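D-xylonate dehydratase (Caulobacter crescentus, PDB 5OYN) catalyses the dehydration of D-xylonate, and with similar efficiency of D-gluconate, to the corresponding 2-dehydro-3-deoxy sugar acids, using a [2Fe-2S] cluster and magnesium. Local coordinates at residues Ile90-Asn102 / Asp111-Leu123. Residues are numbered along the deposited sequence; the frame is centred on the assembly and turned at random.
Sequences IPMEFPVHPIFEN and DRNLSYLGLVETL. With MG (magnesium ion), chain E; FES (Fe2/s2 (inorganic) cluster), chain F.
With chi1 at -179°, the H97 imidazole swings away from its own backbone N and lies along helix 109-125, while D111 sends its carboxylate back beside its backbone N to meet the ring edge. H97 NE2 donates to D111 OD1 at 3.0 Å, a weak bond bent to 149° at the hydrogen; ring and carboxylate planes stand 71° apart. D111 OD2 forms a salt bridge with R104. L114 CD2 sits over one imidazole face, 3.9 Å from the centroid, a CH-pi contact. Replacing H97 with an alanine would probably leave D111 OD1 without this donor and L114 CD2 without the ring face it packs on. I99 CD1 rests on D111 CB (3.8 Å). Further along, T122 CG2 lies over the F94 face, 3.9 Å from its centroid, and L119 CD1 reaches the ring edge at CE1 (3.6 Å) while also touching V96 CG1. Two waters bridge the segments: one accepts from H97 N and donates to S115 O, the other donates to P95 O and hydrogen-bonds the T122 hydroxyl, OG1. The loop after strand 90-95 carries F100 and N102 to the iron-sulfur cluster and E101 to magnesium (OE1 at 2.1 Å). Helix 109-125 belongs to a beta-alpha-beta crossover from edge strand 90-95 to parallel strand 130-135, with strand 56-61 between them; helix 141-151 packs on R112 and L119, and a second subunit against H97 and T122.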
loop_
_atom_site.group_PDB
_atom_site.type_symbol
_atom_site.label_atom_id
_atom_site.label_comp_id
_atom_site.label_asym_id
_atom_site.label_seq_id
_atom_site.Cartn_x
_atom_site.Cartn_y
_atom_site.Cartn_z
ATOM N N ILE A 90 -0.171 -20.019 4.434
ATOM C CA ILE A 90 -1.065 -18.874 4.550
ATOM C C ILE A 90 -0.331 -17.817 5.370
ATOM O O ILE A 90 -0.047 -18.040 6.550
ATOM C CB ILE A 90 -2.401 -19.254 5.217
ATOM C CG1 ILE A 90 -3.109 -20.365 4.435
ATOM C CG2 ILE A 90 -3.294 -18.039 5.377
ATOM C CD1 ILE A 90 -3.753 -19.896 3.147
ATOM N N PRO A 91 -0.001 -16.659 4.811
ATOM C CA PRO A 91 0.745 -15.666 5.588
ATOM C C PRO A 91 -0.158 -14.847 6.500
ATOM O O PRO A 91 -1.350 -14.655 6.242
ATOM C CB PRO A 91 1.396 -14.791 4.512
ATOM C CG PRO A 91 0.544 -14.973 3.288
ATOM C CD PRO A 91 -0.326 -16.185 3.455
ATOM N N MET A 92 0.442 -14.374 7.590
ATOM C CA MET A 92 -0.199 -13.518 8.592
ATOM C C MET A 92 0.876 -12.541 9.048
ATOM O O MET A 92 1.768 -12.913 9.823
ATOM C CB MET A 92 -0.729 -14.307 9.788
ATOM C CG MET A 92 -2.006 -15.029 9.553
ATOM S SD MET A 92 -3.440 -13.964 9.698
ATOM C CE MET A 92 -4.759 -15.176 9.480
ATOM N N GLU A 93 0.801 -11.307 8.572
ATOM C CA GLU A 93 1.759 -10.293 8.982
ATOM C C GLU A 93 1.254 -9.648 10.259
ATOM O O GLU A 93 0.047 -9.472 10.441
ATOM C CB GLU A 93 1.950 -9.251 7.884
ATOM C CG GLU A 93 3.013 -8.199 8.152
ATOM C CD GLU A 93 2.906 -7.037 7.166
ATOM O OE1 GLU A 93 3.648 -6.035 7.342
ATOM O OE2 GLU A 93 2.085 -7.135 6.209
ATOM N N PHE A 94 2.174 -9.333 11.158
ATOM C CA PHE A 94 1.806 -8.721 12.422
ATOM C C PHE A 94 3.016 -7.983 12.947
ATOM O O PHE A 94 4.142 -8.265 12.526
ATOM C CB PHE A 94 1.321 -9.769 13.436
ATOM C CG PHE A 94 2.368 -10.779 13.812
ATOM C CD1 PHE A 94 3.246 -10.536 14.863
ATOM C CD2 PHE A 94 2.480 -11.973 13.115
ATOM C CE1 PHE A 94 4.213 -11.462 15.200
ATOM C CE2 PHE A 94 3.450 -12.905 13.454
ATOM C CZ PHE A 94 4.313 -12.646 14.494
ATOM N N PRO A 95 2.820 -7.022 13.840
ATOM C CA PRO A 95 3.943 -6.185 14.264
ATOM C C PRO A 95 4.519 -6.592 15.605
ATOM O O PRO A 95 3.948 -7.431 16.315
ATOM C CB PRO A 95 3.310 -4.796 14.340
ATOM C CG PRO A 95 1.897 -5.067 14.769
ATOM C CD PRO A 95 1.529 -6.457 14.280
ATOM N N VAL A 96 5.655 -5.986 15.948
ATOM C CA VAL A 96 6.280 -6.117 17.249
ATOM C C VAL A 96 6.564 -4.719 17.786
ATOM O O VAL A 96 6.365 -3.718 17.104
ATOM C CB VAL A 96 7.575 -6.960 17.201
ATOM C CG1 VAL A 96 7.236 -8.408 16.938
ATOM C CG2 VAL A 96 8.516 -6.432 16.133
ATOM N N HIS A 97 7.021 -4.666 19.025
ATOM C CA HIS A 97 7.453 -3.407 19.603
ATOM C C HIS A 97 8.517 -2.783 18.699
ATOM O O HIS A 97 9.445 -3.483 18.271
ATOM C CB HIS A 97 7.985 -3.660 21.012
ATOM C CG HIS A 97 8.437 -2.426 21.720
ATOM N ND1 HIS A 97 7.573 -1.411 22.070
ATOM C CD2 HIS A 97 9.666 -2.037 22.133
ATOM C CE1 HIS A 97 8.251 -0.451 22.675
ATOM N NE2 HIS A 97 9.523 -0.805 22.723
ATOM N N PRO A 98 8.387 -1.509 18.334
ATOM C CA PRO A 98 9.357 -0.898 17.419
ATOM C C PRO A 98 10.655 -0.559 18.118
ATOM O O PRO A 98 10.689 -0.268 19.314
ATOM C CB PRO A 98 8.644 0.378 16.954
ATOM C CG PRO A 98 7.771 0.737 18.086
ATOM C CD PRO A 98 7.266 -0.597 18.613
ATOM N N ILE A 99 11.737 -0.600 17.346
ATOM C CA ILE A 99 13.074 -0.315 17.864
ATOM C C ILE A 99 13.862 0.446 16.804
ATOM O O ILE A 99 14.095 -0.069 15.703
ATOM C CB ILE A 99 13.841 -1.584 18.267
ATOM C CG1 ILE A 99 12.992 -2.490 19.183
ATOM C CG2 ILE A 99 15.176 -1.187 18.892
ATOM C CD1 ILE A 99 13.759 -3.666 19.803
ATOM N N PHE A 100 14.279 1.665 17.139
ATOM C CA PHE A 100 15.076 2.526 16.271
ATOM C C PHE A 100 16.225 3.009 17.143
ATOM O O PHE A 100 16.041 3.902 17.974
ATOM C CB PHE A 100 14.249 3.683 15.718
ATOM C CG PHE A 100 15.037 4.679 14.900
ATOM C CD1 PHE A 100 16.235 4.320 14.285
ATOM C CD2 PHE A 100 14.564 5.982 14.731
ATOM C CE1 PHE A 100 16.957 5.239 13.542
ATOM C CE2 PHE A 100 15.285 6.911 13.983
ATOM C CZ PHE A 100 16.488 6.535 13.391
ATOM N N GLU A 101 17.406 2.423 16.937
ATOM C CA GLU A 101 18.527 2.661 17.839
ATOM C C GLU A 101 18.955 4.131 17.862
ATOM O O GLU A 101 19.318 4.661 18.921
ATOM C CB GLU A 101 19.699 1.760 17.449
ATOM C CG GLU A 101 20.987 2.065 18.199
ATOM C CD GLU A 101 21.272 1.056 19.311
ATOM O OE1 GLU A 101 22.444 1.022 19.778
ATOM O OE2 GLU A 101 20.334 0.304 19.700
ATOM N N ASN A 102 18.908 4.816 16.716
ATOM C CA ASN A 102 19.485 6.156 16.645
ATOM C C ASN A 102 18.739 7.149 17.537
ATOM O O ASN A 102 19.367 8.003 18.173
ATOM C CB ASN A 102 19.504 6.649 15.201
ATOM C CG ASN A 102 20.812 6.356 14.484
ATOM O OD1 ASN A 102 21.680 5.629 14.980
ATOM N ND2 ASN A 102 20.957 6.930 13.296
ATOM N N ASP A 111 14.871 -1.919 24.834
ATOM C CA ASP A 111 13.720 -2.401 24.087
ATOM C C ASP A 111 13.850 -3.846 23.640
ATOM O O ASP A 111 12.827 -4.490 23.381
ATOM C CB ASP A 111 13.484 -1.499 22.876
ATOM C CG ASP A 111 12.824 -0.189 23.265
ATOM O OD1 ASP A 111 12.056 -0.205 24.254
ATOM O OD2 ASP A 111 13.073 0.848 22.603
ATOM N N ARG A 112 15.074 -4.375 23.558
ATOM C CA ARG A 112 15.241 -5.725 23.044
ATOM C C ARG A 112 14.461 -6.724 23.881
ATOM O O ARG A 112 13.768 -7.595 23.341
ATOM C CB ARG A 112 16.714 -6.090 23.005
ATOM C CG ARG A 112 16.971 -7.400 22.313
ATOM C CD ARG A 112 18.319 -7.955 22.709
ATOM N NE ARG A 112 18.216 -8.674 23.970
ATOM C CZ ARG A 112 19.239 -8.921 24.779
ATOM N NH1 ARG A 112 20.458 -8.512 24.464
ATOM N NH2 ARG A 112 19.033 -9.587 25.901
ATOM N N ASN A 113 14.531 -6.592 25.203
ATOM C CA ASN A 113 13.832 -7.537 26.060
ATOM C C ASN A 113 12.328 -7.293 26.036
ATOM O O ASN A 113 11.540 -8.248 26.032
ATOM C CB ASN A 113 14.398 -7.459 27.483
ATOM C CG ASN A 113 15.791 -8.112 27.605
ATOM O OD1 ASN A 113 16.148 -9.007 26.833
ATOM N ND2 ASN A 113 16.569 -7.664 28.581
ATOM N N LEU A 114 11.915 -6.021 25.987
ATOM C CA LEU A 114 10.492 -5.691 25.896
ATOM C C LEU A 114 9.883 -6.210 24.599
ATOM O O LEU A 114 8.772 -6.743 24.594
ATOM C CB LEU A 114 10.296 -4.181 26.021
ATOM C CG LEU A 114 8.873 -3.641 25.858
ATOM C CD1 LEU A 114 7.888 -4.320 26.784
ATOM C CD2 LEU A 114 8.847 -2.132 26.066
ATOM N N SER A 115 10.590 -6.055 23.484
ATOM C CA SER A 115 10.111 -6.628 22.236
ATOM C C SER A 115 10.079 -8.150 22.323
ATOM O O SER A 115 9.136 -8.791 21.844
ATOM C CB SER A 115 10.999 -6.144 21.086
ATOM O OG SER A 115 10.606 -6.669 19.834
ATOM N N TYR A 116 11.094 -8.741 22.960
ATOM C CA TYR A 116 11.138 -10.185 23.169
ATOM C C TYR A 116 9.860 -10.690 23.832
ATOM O O TYR A 116 9.218 -11.627 23.344
ATOM C CB TYR A 116 12.364 -10.541 24.022
ATOM C CG TYR A 116 12.284 -11.909 24.672
ATOM C CD1 TYR A 116 12.573 -13.062 23.946
ATOM C CD2 TYR A 116 11.914 -12.053 26.009
ATOM C CE1 TYR A 116 12.490 -14.318 24.529
ATOM C CE2 TYR A 116 11.821 -13.310 26.601
ATOM C CZ TYR A 116 12.112 -14.435 25.855
ATOM O OH TYR A 116 12.032 -15.683 26.428
ATOM N N LEU A 117 9.478 -10.076 24.957
ATOM C CA LEU A 117 8.292 -10.502 25.694
ATOM C C LEU A 117 7.080 -10.544 24.793
ATOM O O LEU A 117 6.365 -11.548 24.738
ATOM C CB LEU A 117 8.028 -9.557 26.867
ATOM C CG LEU A 117 9.080 -9.573 27.978
ATOM C CD1 LEU A 117 8.974 -8.351 28.891
ATOM C CD2 LEU A 117 8.967 -10.874 28.760
ATOM N N GLY A 118 6.842 -9.447 24.071
ATOM C CA GLY A 118 5.654 -9.346 23.246
ATOM C C GLY A 118 5.657 -10.305 22.079
ATOM O O GLY A 118 4.597 -10.779 21.662
ATOM N N LEU A 119 6.833 -10.623 21.537
ATOM C CA LEU A 119 6.830 -11.559 20.422
ATOM C C LEU A 119 6.448 -12.967 20.881
ATOM O O LEU A 119 5.659 -13.643 20.201
ATOM C CB LEU A 119 8.176 -11.548 19.707
ATOM C CG LEU A 119 8.204 -12.296 18.367
ATOM C CD1 LEU A 119 6.980 -12.029 17.508
ATOM C CD2 LEU A 119 9.450 -11.935 17.598
ATOM N N VAL A 120 6.951 -13.415 22.049
ATOM C CA VAL A 120 6.598 -14.762 22.519
ATOM C C VAL A 120 5.102 -14.848 22.822
ATOM O O VAL A 120 4.446 -15.833 22.462
ATOM C CB VAL A 120 7.453 -15.216 23.735
ATOM C CG1 VAL A 120 8.932 -14.887 23.562
ATOM C CG2 VAL A 120 6.922 -14.696 25.075
ATOM N N GLU A 121 4.531 -13.818 23.458
ATOM C CA GLU A 121 3.087 -13.806 23.688
ATOM C C GLU A 121 2.325 -14.032 22.383
ATOM O O GLU A 121 1.438 -14.885 22.311
ATOM C CB GLU A 121 2.657 -12.488 24.336
ATOM C CG GLU A 121 2.874 -12.374 25.857
ATOM C CD GLU A 121 2.765 -13.704 26.617
ATOM O OE1 GLU A 121 3.810 -14.378 26.768
ATOM O OE2 GLU A 121 1.657 -14.058 27.093
ATOM N N THR A 122 2.685 -13.285 21.334
ATOM C CA THR A 122 2.032 -13.413 20.032
ATOM C C THR A 122 2.280 -14.786 19.414
ATOM O O THR A 122 1.336 -15.472 19.007
ATOM C CB THR A 122 2.529 -12.301 19.097
ATOM O OG1 THR A 122 2.290 -11.024 19.698
ATOM C CG2 THR A 122 1.847 -12.365 17.735
ATOM N N LEU A 123 3.551 -15.201 19.315
ATOM C CA LEU A 123 3.865 -16.476 18.660
ATOM C C LEU A 123 3.184 -17.646 19.355
ATOM O O LEU A 123 2.718 -18.589 18.701
ATOM C CB LEU A 123 5.372 -16.706 18.638
ATOM C CG LEU A 123 6.234 -15.843 17.728
ATOM C CD1 LEU A 123 7.655 -16.384 17.755
ATOM C CD2 LEU A 123 5.686 -15.842 16.326
HETATM MG MG MG E . 23.655 0.161 18.324
HETATM FE FE1 FES F . 19.156 1.199 12.884
HETATM FE FE2 FES F . 22.112 1.901 13.178
HETATM S S1 FES F . 20.241 3.049 13.398
HETATM S S2 FES F . 21.020 0.280 12.158
HETATM O O HOH W 1 4.262 -9.234 18.541
HETATM O O HOH W 2 6.870 -6.700 21.189
HETATM O O HOH W 3 25.455 -0.024 17.135
#